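Local coordinates for protein ATP12 ATPase (Paracoccus denitrificans, PDB 2ZD2) that probably acts as a chaperone in the assembly of the F1-ATPase, at residues D117-W122 / L175-A180; G94-S99 / A129-T134; A50-A55 / A64-R69; L194-E199 / E211-A216; S99-A104 / A111-W116. The protein carries 1 engineered substitution. All coordinates share one frame; numbering follows the deposited sequence.

Interaction 1 of 5, residues D117-W122 / L175-A180; sequences DPLIDW and LILGLA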
# COMPACT_ATOMS: atom_id res chain seq x y z
N ASP A 117 -8.90 19.02 1.25
CA ASP A 117 -8.09 20.23 1.22
C ASP A 117 -6.89 20.19 2.16
O ASP A 117 -5.81 20.67 1.80
CB ASP A 117 -8.96 21.45 1.50
CG ASP A 117 -9.87 21.75 0.34
OD1 ASP A 117 -9.72 21.09 -0.71
OD2 ASP A 117 -10.74 22.63 0.47
N PRO A 118 -7.05 19.61 3.36
CA PRO A 118 -5.94 19.53 4.32
C PRO A 118 -4.78 18.67 3.77
O PRO A 118 -3.60 18.94 4.05
CB PRO A 118 -6.59 18.90 5.54
CG PRO A 118 -7.99 19.43 5.47
CD PRO A 118 -8.32 19.26 4.02
N LEU A 119 -5.12 17.64 3.01
CA LEU A 119 -4.10 16.78 2.42
C LEU A 119 -3.44 17.45 1.24
O LEU A 119 -2.25 17.25 1.00
CB LEU A 119 -4.70 15.42 2.01
CG LEU A 119 -4.69 14.34 3.10
CD1 LEU A 119 -3.24 14.04 3.52
CD2 LEU A 119 -5.51 14.78 4.30
N ILE A 120 -4.21 18.24 0.49
CA ILE A 120 -3.63 18.96 -0.64
C ILE A 120 -2.66 19.97 0.00
O ILE A 120 -1.53 20.14 -0.46
CB ILE A 120 -4.73 19.67 -1.49
CG1 ILE A 120 -5.52 18.64 -2.31
CG2 ILE A 120 -4.12 20.72 -2.42
CD1 ILE A 120 -4.69 17.88 -3.31
N ASP A 121 -3.10 20.63 1.08
CA ASP A 121 -2.26 21.61 1.78
C ASP A 121 -0.96 20.97 2.29
O ASP A 121 0.12 21.57 2.21
CB ASP A 121 -3.00 22.20 2.99
CG ASP A 121 -4.16 23.09 2.60
OD1 ASP A 121 -4.00 23.88 1.64
OD2 ASP A 121 -5.23 23.02 3.25
N TRP A 122 -1.08 19.76 2.82
CA TRP A 122 0.09 19.04 3.33
C TRP A 122 1.08 18.73 2.21
O TRP A 122 2.29 18.83 2.39
CB TRP A 122 -0.35 17.73 4.01
CG TRP A 122 0.78 16.81 4.37
CD1 TRP A 122 1.62 16.92 5.44
CD2 TRP A 122 1.23 15.68 3.60
NE1 TRP A 122 2.58 15.93 5.38
CE2 TRP A 122 2.36 15.16 4.27
CE3 TRP A 122 0.79 15.07 2.42
CZ2 TRP A 122 3.06 14.05 3.78
CZ3 TRP A 122 1.49 13.96 1.94
CH2 TRP A 122 2.61 13.47 2.62
N LEU A 175 -1.84 9.23 -5.06
CA LEU A 175 -0.45 9.20 -4.66
C LEU A 175 -0.28 10.01 -3.40
O LEU A 175 0.55 9.68 -2.57
CB LEU A 175 0.44 9.78 -5.75
CG LEU A 175 1.91 10.00 -5.35
CD1 LEU A 175 2.53 8.68 -4.80
CD2 LEU A 175 2.69 10.50 -6.58
N ILE A 176 -1.07 11.07 -3.23
CA ILE A 176 -0.94 11.89 -2.04
C ILE A 176 -1.36 11.09 -0.82
O ILE A 176 -0.71 11.16 0.23
CB ILE A 176 -1.77 13.18 -2.13
CG1 ILE A 176 -1.32 14.00 -3.35
CG2 ILE A 176 -1.65 13.98 -0.83
CD1 ILE A 176 0.16 14.33 -3.34
N LEU A 177 -2.46 10.34 -0.95
CA LEU A 177 -2.94 9.53 0.16
C LEU A 177 -1.91 8.45 0.50
O LEU A 177 -1.63 8.21 1.69
CB LEU A 177 -4.30 8.90 -0.18
CG LEU A 177 -5.48 9.89 -0.11
CD1 LEU A 177 -6.78 9.14 -0.41
CD2 LEU A 177 -5.55 10.54 1.28
N GLY A 178 -1.34 7.83 -0.52
CA GLY A 178 -0.32 6.82 -0.27
C GLY A 178 0.92 7.39 0.42
O GLY A 178 1.43 6.80 1.36
N LEU A 179 1.42 8.54 -0.04
CA LEU A 179 2.59 9.12 0.59
C LEU A 179 2.28 9.65 2.01
O LEU A 179 3.13 9.60 2.90
CB LEU A 179 3.15 10.24 -0.30
CG LEU A 179 3.76 9.83 -1.64
CD1 LEU A 179 3.97 11.07 -2.47
CD2 LEU A 179 5.12 9.12 -1.44
N ALA A 180 1.07 10.14 2.22
CA ALA A 180 0.66 10.63 3.53
C ALA A 180 0.70 9.47 4.57
O ALA A 180 1.05 9.67 5.74
CB ALA A 180 -0.74 11.23 3.44
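Trp122 reaches across to Ala180 with the far end of its indole: CH2 of Trp122 lies 3.6 Å from CA of Ala180, and CZ3 of Trp122 lies 3.8 Å from its CB. The first torsion puts the ring there. With CG of Trp122 anti to the backbone N (chi1 170°), the six-membered ring is carried out from helix 106-126 to meet Ala180 obliquely. The Ala180 methyl makes an off-centre CH-pi contact with this ring, 4.3 Å from its centroid and 28° off the normal. Two more side chains complete the patch. Leu119, one helical turn before Trp122, sends CD1 to the same Ala180 methyl at 3.8 Å, while its CG packs on CD2 of Leu177. From the other helix, the CG2 branch of Ile176, pointed at helix 106-126 by its place anti to the backbone N, touches both the carbonyl O of Leu119, 3.8 Å away, and CZ3 of Trp122, 4.2 Å away.

The arrangement is a steep helix-helix packing in an alpha-helical region: the two short axes approach to 10.3 Å with their directions 73° apart, and Leu119 and Ile176 are the residues closest by CA. The first helix is kinked here, since the nitrogens of Pro118 and Leu119 make no bond to the preceding turn. The interface is apolar and mostly buried, closed on one flank by Leu194 of helix 188-195, which touches both Leu119 and Leu177. Leu150 of helix 144-155 packs on Ile176, and Arg185 borders the Trp122 side chain.

Interaction 2 of 5, residues G94-S99 / A129-T134; sequences GTDLLS and APLRIT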
# COMPACT_ATOMS: atom_id res chain seq x y z
N GLY A 94 -0.57 12.60 -11.54
CA GLY A 94 -1.31 13.31 -12.58
C GLY A 94 -2.77 12.92 -12.73
O GLY A 94 -3.49 13.49 -13.56
N THR A 95 -3.23 11.96 -11.93
CA THR A 95 -4.62 11.49 -11.97
C THR A 95 -5.05 11.17 -10.55
O THR A 95 -5.77 10.20 -10.30
CB THR A 95 -4.76 10.19 -12.79
OG1 THR A 95 -4.16 9.12 -12.05
CG2 THR A 95 -4.07 10.32 -14.14
N ASP A 96 -4.59 11.99 -9.62
CA ASP A 96 -4.86 11.81 -8.21
C ASP A 96 -6.32 12.08 -7.81
O ASP A 96 -6.91 13.09 -8.19
CB ASP A 96 -3.91 12.69 -7.42
CG ASP A 96 -3.77 12.27 -5.99
OD1 ASP A 96 -4.79 12.30 -5.24
OD2 ASP A 96 -2.64 11.89 -5.59
N LEU A 97 -6.90 11.15 -7.06
CA LEU A 97 -8.28 11.25 -6.59
C LEU A 97 -8.59 12.58 -5.93
O LEU A 97 -9.66 13.16 -6.12
CB LEU A 97 -8.55 10.17 -5.54
CG LEU A 97 -9.97 10.14 -4.96
CD1 LEU A 97 -10.93 9.54 -5.98
CD2 LEU A 97 -9.97 9.34 -3.69
N LEU A 98 -7.64 13.07 -5.14
CA LEU A 98 -7.87 14.30 -4.40
C LEU A 98 -7.95 15.53 -5.28
O LEU A 98 -8.39 16.58 -4.82
CB LEU A 98 -6.80 14.51 -3.33
CG LEU A 98 -6.43 13.39 -2.35
CD1 LEU A 98 -5.78 14.00 -1.14
CD2 LEU A 98 -7.64 12.57 -1.92
N SER A 99 -7.52 15.43 -6.53
CA SER A 99 -7.55 16.60 -7.40
C SER A 99 -8.84 16.72 -8.20
O SER A 99 -9.02 17.69 -8.93
CB SER A 99 -6.35 16.60 -8.36
OG SER A 99 -6.52 15.61 -9.36
N ALA A 129 4.53 20.06 -3.37
CA ALA A 129 3.83 19.56 -4.53
C ALA A 129 2.38 19.99 -4.52
O ALA A 129 1.49 19.21 -4.21
CB ALA A 129 3.92 18.03 -4.58
N PRO A 130 2.12 21.27 -4.84
CA PRO A 130 0.73 21.72 -4.85
C PRO A 130 0.06 21.19 -6.13
O PRO A 130 0.56 21.41 -7.23
CB PRO A 130 0.86 23.24 -4.84
CG PRO A 130 2.13 23.45 -5.62
CD PRO A 130 3.04 22.40 -5.04
N LEU A 131 -1.05 20.47 -5.97
CA LEU A 131 -1.77 19.93 -7.12
C LEU A 131 -2.88 20.89 -7.59
O LEU A 131 -3.45 21.63 -6.80
CB LEU A 131 -2.40 18.58 -6.74
CG LEU A 131 -1.48 17.39 -6.48
CD1 LEU A 131 -2.32 16.14 -6.18
CD2 LEU A 131 -0.60 17.14 -7.70
N ARG A 132 -3.17 20.87 -8.89
CA ARG A 132 -4.23 21.70 -9.46
C ARG A 132 -5.50 20.91 -9.26
O ARG A 132 -5.55 19.72 -9.56
CB ARG A 132 -3.97 21.94 -10.95
CG ARG A 132 -2.88 22.97 -11.18
CD ARG A 132 -2.45 23.03 -12.63
NE ARG A 132 -1.27 23.87 -12.81
CZ ARG A 132 -0.57 23.95 -13.94
NH1 ARG A 132 -0.93 23.24 -15.00
NH2 ARG A 132 0.50 24.74 -14.01
N ILE A 133 -6.52 21.56 -8.73
CA ILE A 133 -7.78 20.88 -8.42
C ILE A 133 -8.81 21.16 -9.48
O ILE A 133 -8.94 22.30 -9.90
CB ILE A 133 -8.35 21.34 -7.05
CG1 ILE A 133 -7.32 21.13 -5.93
CG2 ILE A 133 -9.62 20.58 -6.74
CD1 ILE A 133 -6.86 19.70 -5.75
N THR A 134 -9.53 20.14 -9.92
CA THR A 134 -10.56 20.36 -10.92
C THR A 134 -11.92 20.01 -10.35
O THR A 134 -12.04 19.17 -9.47
CB THR A 134 -10.41 19.49 -12.18
OG1 THR A 134 -9.20 18.72 -12.12
CG2 THR A 134 -10.40 20.36 -13.42
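Ser99 and Thr134 meet through one short, straight bond, from the backbone N of Thr134 to the carbonyl O of Ser99 at 2.7 Å, with 177° at the hydrogen. The donor lies nearly in line with the Ser99 C=O, and OG1 of Thr134 adds a weak second bond to the same oxygen. Beside it, CA of Ile133 makes a C-H...O contact with Ser99 O at 3.5 Å. The Ile133 side chain then curls back, placing CD1 3.6 Å from the carbonyl O of Leu98, and CB of Ser99 rests against the carbonyl O of Arg132. Ser99 leads into strand 100-101 and Thr134 opens strand 134-135, so the bond starts the pairing of the two parallel strands of a beta-alpha-beta unit.

One shell out, Ser99 is held by its own segment: its OG donates to O of Asp96 at 2.8 Å, in the carbonyl plane, and its backbone N donates to that same oxygen. OD1 of Asp96 takes the backbone N of Leu98 at 3.0 Å on its anti lone pair, an Asx turn. The Leu131 and Asp96 side chains cross at about a right angle, CD1 of Leu131 lying 4.0 Å from CB of Asp96. Farther out, the Asp96 carboxylate is fixed by OG of Ser174 and the backbone N of Ile176.

Interaction 3 of 5, residues A50-A55 / A64-R69; sequences AEEWQA and AMPLTR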
# COMPACT_ATOMS: atom_id res chain seq x y z
N ALA A 50 8.05 -15.08 10.52
CA ALA A 50 8.17 -16.34 11.26
C ALA A 50 6.86 -16.66 12.01
O ALA A 50 6.46 -17.82 12.10
CB ALA A 50 9.33 -16.26 12.25
N GLU A 51 6.17 -15.65 12.53
CA GLU A 51 4.93 -15.94 13.23
C GLU A 51 3.91 -16.51 12.26
O GLU A 51 3.09 -17.36 12.63
CB GLU A 51 4.32 -14.69 13.87
CG GLU A 51 5.11 -14.07 14.99
CD GLU A 51 4.39 -12.88 15.58
OE1 GLU A 51 3.51 -13.08 16.44
OE2 GLU A 51 4.69 -11.74 15.17
N GLU A 52 3.93 -16.03 11.02
CA GLU A 52 2.98 -16.52 10.03
C GLU A 52 3.25 -18.00 9.78
O GLU A 52 2.33 -18.78 9.68
CB GLU A 52 3.09 -15.77 8.71
CG GLU A 52 2.65 -14.32 8.77
CD GLU A 52 2.65 -13.65 7.40
OE1 GLU A 52 3.43 -14.10 6.51
OE2 GLU A 52 1.88 -12.67 7.24
N TRP A 53 4.52 -18.37 9.66
CA TRP A 53 4.82 -19.78 9.41
C TRP A 53 4.61 -20.66 10.64
O TRP A 53 4.30 -21.85 10.52
CB TRP A 53 6.23 -19.93 8.84
CG TRP A 53 6.31 -19.41 7.43
CD1 TRP A 53 6.42 -18.10 7.04
CD2 TRP A 53 6.12 -20.17 6.22
NE1 TRP A 53 6.28 -18.00 5.67
CE2 TRP A 53 6.09 -19.25 5.14
CE3 TRP A 53 5.95 -21.54 5.95
CZ2 TRP A 53 5.91 -19.66 3.81
CZ3 TRP A 53 5.76 -21.94 4.62
CH2 TRP A 53 5.75 -21.00 3.57
N GLN A 54 4.73 -20.09 11.84
CA GLN A 54 4.53 -20.86 13.06
C GLN A 54 3.04 -21.05 13.23
O GLN A 54 2.59 -22.00 13.86
CB GLN A 54 5.10 -20.11 14.27
CG GLN A 54 4.99 -20.81 15.62
CD GLN A 54 5.78 -22.12 15.69
OE1 GLN A 54 5.39 -23.12 15.10
NE2 GLN A 54 6.89 -22.10 16.42
N ALA A 55 2.26 -20.15 12.65
CA ALA A 55 0.80 -20.22 12.76
C ALA A 55 0.14 -21.22 11.81
O ALA A 55 -1.05 -21.51 11.93
CB ALA A 55 0.19 -18.80 12.55
N ALA A 64 -3.48 -16.35 4.46
CA ALA A 64 -3.20 -16.03 5.85
C ALA A 64 -1.80 -15.53 6.05
O ALA A 64 -1.39 -15.27 7.17
CB ALA A 64 -3.42 -17.29 6.74
N MET A 65 -1.05 -15.39 4.96
CA MET A 65 0.33 -14.96 5.10
C MET A 65 0.64 -13.75 4.26
O MET A 65 1.50 -13.78 3.35
CB MET A 65 1.23 -16.14 4.76
CG MET A 65 0.81 -17.35 5.57
SD MET A 65 1.64 -18.89 5.12
CE MET A 65 3.12 -18.72 5.96
N PRO A 66 -0.05 -12.63 4.56
CA PRO A 66 0.17 -11.39 3.80
C PRO A 66 1.60 -10.86 3.79
O PRO A 66 2.05 -10.33 2.77
CB PRO A 66 -0.81 -10.41 4.43
CG PRO A 66 -0.88 -10.89 5.86
CD PRO A 66 -0.97 -12.40 5.68
N LEU A 67 2.32 -11.00 4.90
CA LEU A 67 3.70 -10.51 4.95
C LEU A 67 4.61 -11.31 4.02
O LEU A 67 5.46 -10.77 3.31
CB LEU A 67 4.24 -10.57 6.37
CG LEU A 67 3.48 -9.71 7.36
CD1 LEU A 67 4.01 -9.93 8.77
CD2 LEU A 67 3.63 -8.25 6.91
N THR A 68 4.45 -12.62 4.05
CA THR A 68 5.26 -13.46 3.19
C THR A 68 4.97 -13.09 1.74
O THR A 68 5.89 -12.93 0.94
CB THR A 68 4.93 -14.93 3.40
OG1 THR A 68 5.21 -15.28 4.76
CG2 THR A 68 5.75 -15.81 2.48
N ARG A 69 3.69 -12.93 1.41
CA ARG A 69 3.31 -12.57 0.05
C ARG A 69 3.95 -11.25 -0.40
O ARG A 69 4.47 -11.16 -1.50
CB ARG A 69 1.78 -12.53 -0.07
CG ARG A 69 1.26 -12.20 -1.46
CD ARG A 69 -0.26 -12.32 -1.49
NE ARG A 69 -0.89 -11.41 -0.53
CZ ARG A 69 -2.09 -11.62 0.01
NH1 ARG A 69 -2.78 -12.71 -0.31
NH2 ARG A 69 -2.59 -10.75 0.87
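A glutamate from the preceding helix satisfies the amino end of helix 66-78 here, taking up amide N-H groups of its first turn, with Met65 at the N-cap position. The two oxygens of Glu52 divide the work. OE2 accepts the backbone N of Leu67 at 2.9 Å through its syn lone pair, while OE1 accepts both the N of Thr68, at 3.0 Å on the syn side and 16° out of the carboxylate plane, and the hydroxyl OG1 of Thr68, at 2.8 Å nearly along the C-O bond. Three donors thus fix the rotation of the carboxylate, and the helix dipole would probably favour its negative charge. Beyond CG the Glu52 chain runs extended (chi2 -174°), long enough to reach across. NE1 of Trp53 donates in turn to OG1 of Thr68 at 3.1 Å, the oxygen lying 24° out of the indole plane. Met65, bent at its third torsion, lays its sulfur over a face of that indole, SD being 4.6 Å from the six-membered-ring centroid, a Met-aromatic contact. The contact ties helix 43-54 to helix 66-78, with Val12 of strand 12-15 against Trp53 and with Phe229 and Leu232 of helix 210-232 against Leu67.

Interaction 4 of 5, residues L194-E199 / E211-A216; sequences LSRIKE and EAEAQA. Engineered in segment 194-199: Lys198 (natural residue Asp).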
# COMPACT_ATOMS: atom_id res chain seq x y z
N LEU A 194 -10.98 8.71 3.80
CA LEU A 194 -10.92 9.91 2.97
C LEU A 194 -11.20 9.56 1.51
O LEU A 194 -11.84 10.32 0.77
CB LEU A 194 -9.55 10.54 3.06
CG LEU A 194 -9.18 11.25 4.35
CD1 LEU A 194 -7.74 11.73 4.23
CD2 LEU A 194 -10.16 12.43 4.58
N SER A 195 -10.70 8.43 1.05
CA SER A 195 -10.96 8.11 -0.34
C SER A 195 -12.43 7.85 -0.62
O SER A 195 -12.91 8.12 -1.71
CB SER A 195 -10.15 6.88 -0.79
OG SER A 195 -10.61 5.71 -0.17
N ARG A 196 -13.17 7.34 0.35
CA ARG A 196 -14.57 7.09 0.04
C ARG A 196 -15.58 8.14 0.46
O ARG A 196 -16.76 7.82 0.58
CB ARG A 196 -15.00 5.72 0.54
CG ARG A 196 -14.82 5.49 2.00
CD ARG A 196 -14.69 3.97 2.22
NE ARG A 196 -15.78 3.21 1.61
CZ ARG A 196 -17.03 3.21 2.04
NH1 ARG A 196 -17.38 3.93 3.10
NH2 ARG A 196 -17.95 2.50 1.40
N ILE A 197 -15.14 9.38 0.64
CA ILE A 197 -16.09 10.46 1.00
C ILE A 197 -17.29 10.47 0.05
O ILE A 197 -18.44 10.58 0.48
CB ILE A 197 -15.40 11.84 0.96
CG1 ILE A 197 -14.56 11.99 2.24
CG2 ILE A 197 -16.46 13.00 0.79
CD1 ILE A 197 -13.66 13.19 2.27
N LYS A 198 -17.05 10.38 -1.25
CA LYS A 198 -18.17 10.39 -2.18
C LYS A 198 -19.05 9.14 -2.03
O LYS A 198 -20.29 9.22 -1.95
CB LYS A 198 -17.68 10.51 -3.62
CG LYS A 198 -18.78 10.41 -4.66
CD LYS A 198 -18.19 10.46 -6.06
CE LYS A 198 -19.17 9.99 -7.11
NZ LYS A 198 -18.54 9.95 -8.46
N GLU A 199 -18.41 7.97 -1.98
CA GLU A 199 -19.12 6.70 -1.85
C GLU A 199 -19.99 6.68 -0.58
O GLU A 199 -21.16 6.27 -0.60
CB GLU A 199 -18.08 5.58 -1.79
CG GLU A 199 -18.62 4.19 -1.87
CD GLU A 199 -17.51 3.16 -2.09
OE1 GLU A 199 -16.79 2.82 -1.13
OE2 GLU A 199 -17.38 2.69 -3.23
N GLU A 211 -22.42 -4.74 -2.71
CA GLU A 211 -21.22 -5.10 -3.43
C GLU A 211 -20.13 -4.08 -3.21
O GLU A 211 -18.99 -4.44 -2.96
CB GLU A 211 -21.52 -5.25 -4.92
CG GLU A 211 -21.88 -6.67 -5.31
CD GLU A 211 -21.96 -6.86 -6.81
OE1 GLU A 211 -20.98 -6.51 -7.52
OE2 GLU A 211 -23.00 -7.36 -7.28
N ALA A 212 -20.48 -2.80 -3.31
CA ALA A 212 -19.53 -1.71 -3.09
C ALA A 212 -18.93 -1.78 -1.70
O ALA A 212 -17.74 -1.57 -1.53
CB ALA A 212 -20.21 -0.38 -3.28
N GLU A 213 -19.77 -2.07 -0.70
CA GLU A 213 -19.30 -2.19 0.67
C GLU A 213 -18.33 -3.37 0.81
O GLU A 213 -17.31 -3.26 1.51
CB GLU A 213 -20.47 -2.35 1.63
CG GLU A 213 -21.36 -1.09 1.76
CD GLU A 213 -20.58 0.15 2.22
OE1 GLU A 213 -19.75 0.03 3.16
OE2 GLU A 213 -20.80 1.24 1.66
N ALA A 214 -18.63 -4.48 0.15
CA ALA A 214 -17.75 -5.65 0.20
C ALA A 214 -16.40 -5.26 -0.40
O ALA A 214 -15.35 -5.58 0.16
CB ALA A 214 -18.37 -6.80 -0.60
N GLN A 215 -16.43 -4.61 -1.57
CA GLN A 215 -15.19 -4.18 -2.23
C GLN A 215 -14.42 -3.17 -1.37
O GLN A 215 -13.19 -3.23 -1.31
CB GLN A 215 -15.49 -3.59 -3.60
CG GLN A 215 -15.98 -4.64 -4.57
CD GLN A 215 -16.50 -4.07 -5.86
OE1 GLN A 215 -17.28 -3.12 -5.86
NE2 GLN A 215 -16.09 -4.68 -6.97
N ALA A 216 -15.13 -2.24 -0.73
CA ALA A 216 -14.46 -1.28 0.17
C ALA A 216 -13.78 -2.01 1.35
O ALA A 216 -12.68 -1.66 1.75
CB ALA A 216 -15.47 -0.25 0.70
O HOH W 1 -16.51 0.27 -3.03
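Arg196 and Glu213 are brought together by folded side chains: CG of Arg196 lies between its backbone N and carbonyl carbon (chi1 58°) and the chain bends again at chi3, while Glu213 folds at chi2 (-58°) to swing its carboxylate round. With Glu199 they form a salt-bridge network between the break separating helices 188-195 and 197-206 and the long helix 210-232. NH2 of Arg196 donates to OE2 of Glu213 at 3.1 Å. That oxygen lies close to the guanidinium plane, but the donor approaches from well above the carboxylate plane, the two planes being 85° apart. Within its own segment, the arginine also bridges to OE1 of Glu199, NH2 at 2.8 Å and NE at 2.9 Å, both bonds weak in angle. The positive group between them probably eases the closeness of the two glutamates. Each end has a further partner: Arg208 for OE2 of Glu213, and Glu200 for NH1 of Arg196. The methyl of Ala216 packs 3.6 Å from NE of Arg196. A water joins the segments as well, donating to OE2 of Glu199 at 2.6 Å and to the carbonyl O of Ala212 at 2.7 Å.

Interaction 5 of 5, residues S99-A104 / A111-W116; sequences SYRADA and AQAEGW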
# COMPACT_ATOMS: atom_id res chain seq x y z
N SER A 99 -7.52 15.43 -6.53
CA SER A 99 -7.55 16.60 -7.40
C SER A 99 -8.84 16.72 -8.20
O SER A 99 -9.02 17.69 -8.93
CB SER A 99 -6.35 16.60 -8.36
OG SER A 99 -6.52 15.61 -9.36
N TYR A 100 -9.74 15.76 -8.04
CA TYR A 100 -11.00 15.75 -8.80
C TYR A 100 -12.22 15.88 -7.91
O TYR A 100 -12.60 14.91 -7.26
CB TYR A 100 -11.09 14.46 -9.61
CG TYR A 100 -10.12 14.43 -10.75
CD1 TYR A 100 -10.41 15.10 -11.95
CD2 TYR A 100 -8.88 13.83 -10.61
CE1 TYR A 100 -9.46 15.17 -12.96
CE2 TYR A 100 -7.93 13.91 -11.61
CZ TYR A 100 -8.22 14.58 -12.77
OH TYR A 100 -7.24 14.70 -13.73
N ARG A 101 -12.84 17.06 -7.89
CA ARG A 101 -14.02 17.28 -7.06
C ARG A 101 -15.34 17.12 -7.83
O ARG A 101 -15.40 17.37 -9.02
CB ARG A 101 -13.99 18.69 -6.45
CG ARG A 101 -12.70 19.06 -5.75
CD ARG A 101 -12.35 18.04 -4.65
NE ARG A 101 -10.95 18.12 -4.25
CZ ARG A 101 -10.46 19.00 -3.38
NH1 ARG A 101 -11.26 19.88 -2.79
NH2 ARG A 101 -9.16 18.99 -3.08
N ALA A 102 -16.39 16.72 -7.12
CA ALA A 102 -17.70 16.55 -7.77
C ALA A 102 -18.29 17.91 -8.15
O ALA A 102 -17.84 18.96 -7.66
CB ALA A 102 -18.65 15.82 -6.82
N ASP A 103 -19.27 17.89 -9.05
CA ASP A 103 -19.94 19.12 -9.47
C ASP A 103 -21.18 19.30 -8.58
O ASP A 103 -21.62 20.43 -8.35
CB ASP A 103 -20.37 19.04 -10.94
CG ASP A 103 -19.35 19.66 -11.91
OD1 ASP A 103 -18.78 20.74 -11.61
OD2 ASP A 103 -19.15 19.07 -13.00
N ALA A 104 -21.71 18.19 -8.07
CA ALA A 104 -22.90 18.22 -7.24
C ALA A 104 -23.20 16.91 -6.49
O ALA A 104 -22.60 15.87 -6.76
CB ALA A 104 -24.10 18.58 -8.13
N ALA A 111 -18.12 18.21 1.44
CA ALA A 111 -17.57 17.06 2.17
C ALA A 111 -16.15 16.78 1.68
O ALA A 111 -15.22 16.60 2.49
CB ALA A 111 -18.45 15.86 1.96
N GLN A 112 -15.99 16.74 0.37
CA GLN A 112 -14.69 16.49 -0.24
C GLN A 112 -13.70 17.59 0.14
O GLN A 112 -12.55 17.31 0.46
CB GLN A 112 -14.83 16.40 -1.76
CG GLN A 112 -15.62 15.19 -2.22
CD GLN A 112 -15.72 15.08 -3.72
OE1 GLN A 112 -16.02 16.06 -4.41
NE2 GLN A 112 -15.48 13.88 -4.24
N ALA A 113 -14.15 18.83 0.09
CA ALA A 113 -13.27 19.95 0.42
C ALA A 113 -12.76 19.83 1.87
O ALA A 113 -11.58 20.00 2.14
CB ALA A 113 -14.04 21.30 0.23
N GLU A 114 -13.65 19.52 2.79
CA GLU A 114 -13.28 19.42 4.19
C GLU A 114 -12.29 18.29 4.48
O GLU A 114 -11.34 18.46 5.24
CB GLU A 114 -14.54 19.29 5.03
CG GLU A 114 -15.47 20.51 4.90
CD GLU A 114 -16.82 20.32 5.58
OE1 GLU A 114 -17.62 21.28 5.59
OE2 GLU A 114 -17.07 19.20 6.11
N GLY A 115 -12.49 17.15 3.85
CA GLY A 115 -11.58 16.05 4.09
C GLY A 115 -10.28 16.13 3.31
O GLY A 115 -9.21 15.85 3.86
N TRP A 116 -10.36 16.54 2.04
CA TRP A 116 -9.20 16.60 1.15
C TRP A 116 -8.30 17.84 1.12
O TRP A 116 -7.07 17.74 0.97
CB TRP A 116 -9.66 16.29 -0.28
CG TRP A 116 -10.33 14.93 -0.42
CD1 TRP A 116 -10.29 13.89 0.48
CD2 TRP A 116 -11.02 14.43 -1.57
NE1 TRP A 116 -10.90 12.77 -0.05
CE2 TRP A 116 -11.36 13.08 -1.31
CE3 TRP A 116 -11.38 14.98 -2.81
CZ2 TRP A 116 -12.03 12.28 -2.23
CZ3 TRP A 116 -12.06 14.17 -3.73
CH2 TRP A 116 -12.37 12.84 -3.43
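Tyr100 meets the helix through its backbone: its carbonyl O lies 3.6 Å from CZ3 of Trp116, at the edge of the indole and near its plane. Next along, Arg101 runs past the same tryptophan in the opposite direction. Its chain bends at chi2 (-56°), bringing NE to 3.5 Å from CE3 of Trp116, again at the ring edge, with the guanidinium and ring planes 76° apart. The Trp116 CB sits over one face of that guanidinium, toward its rim, and NH1 of Arg101 comes to 3.8 Å from CA of Ala113. The polar end of the arginine is held by a salt bridge from NH1 to Asp117 and by a bond from NE to the carbonyl O of Leu98. Strand 100-101 and helix 106-126 are the first two elements of a beta-alpha-beta unit that ends in strand 134-135, so this contact folds the helix back on the strand it follows. At Ala102 comes the direct polar bond: its backbone N donates to OE1 of Gln112 at 2.8 Å and 175°, on a lone pair in the carbonyl plane, while the Ala102 CB lies 3.6 Å from that oxygen. CB of Gln112 lies over one face of the Trp116 ring, whose NE1 donates to the carbonyl O of Leu194.

In the fold
Interactions 1, 2, 4 and 5 touch one another around helix 106-126, whereas interaction 3 stands apart, its centre about 31 Å from that of interaction 1 and on the opposite side of the chain's centre. Interactions 1 and 5 use successive turns of that helix, and interaction 5 is nested in the loop closed by interaction 2, with Ser99 common to both. Chemistry varies with place: buried interaction 1 is apolar; partly buried interactions 2 and 5 rely on nearly straight backbone N-H bonds; interaction 3, also partly buried, lodges a carboxylate at a helix start; interaction 4, at the surface, uses ion pairs and a water. Helix 210-232 reaches both 3 and 4.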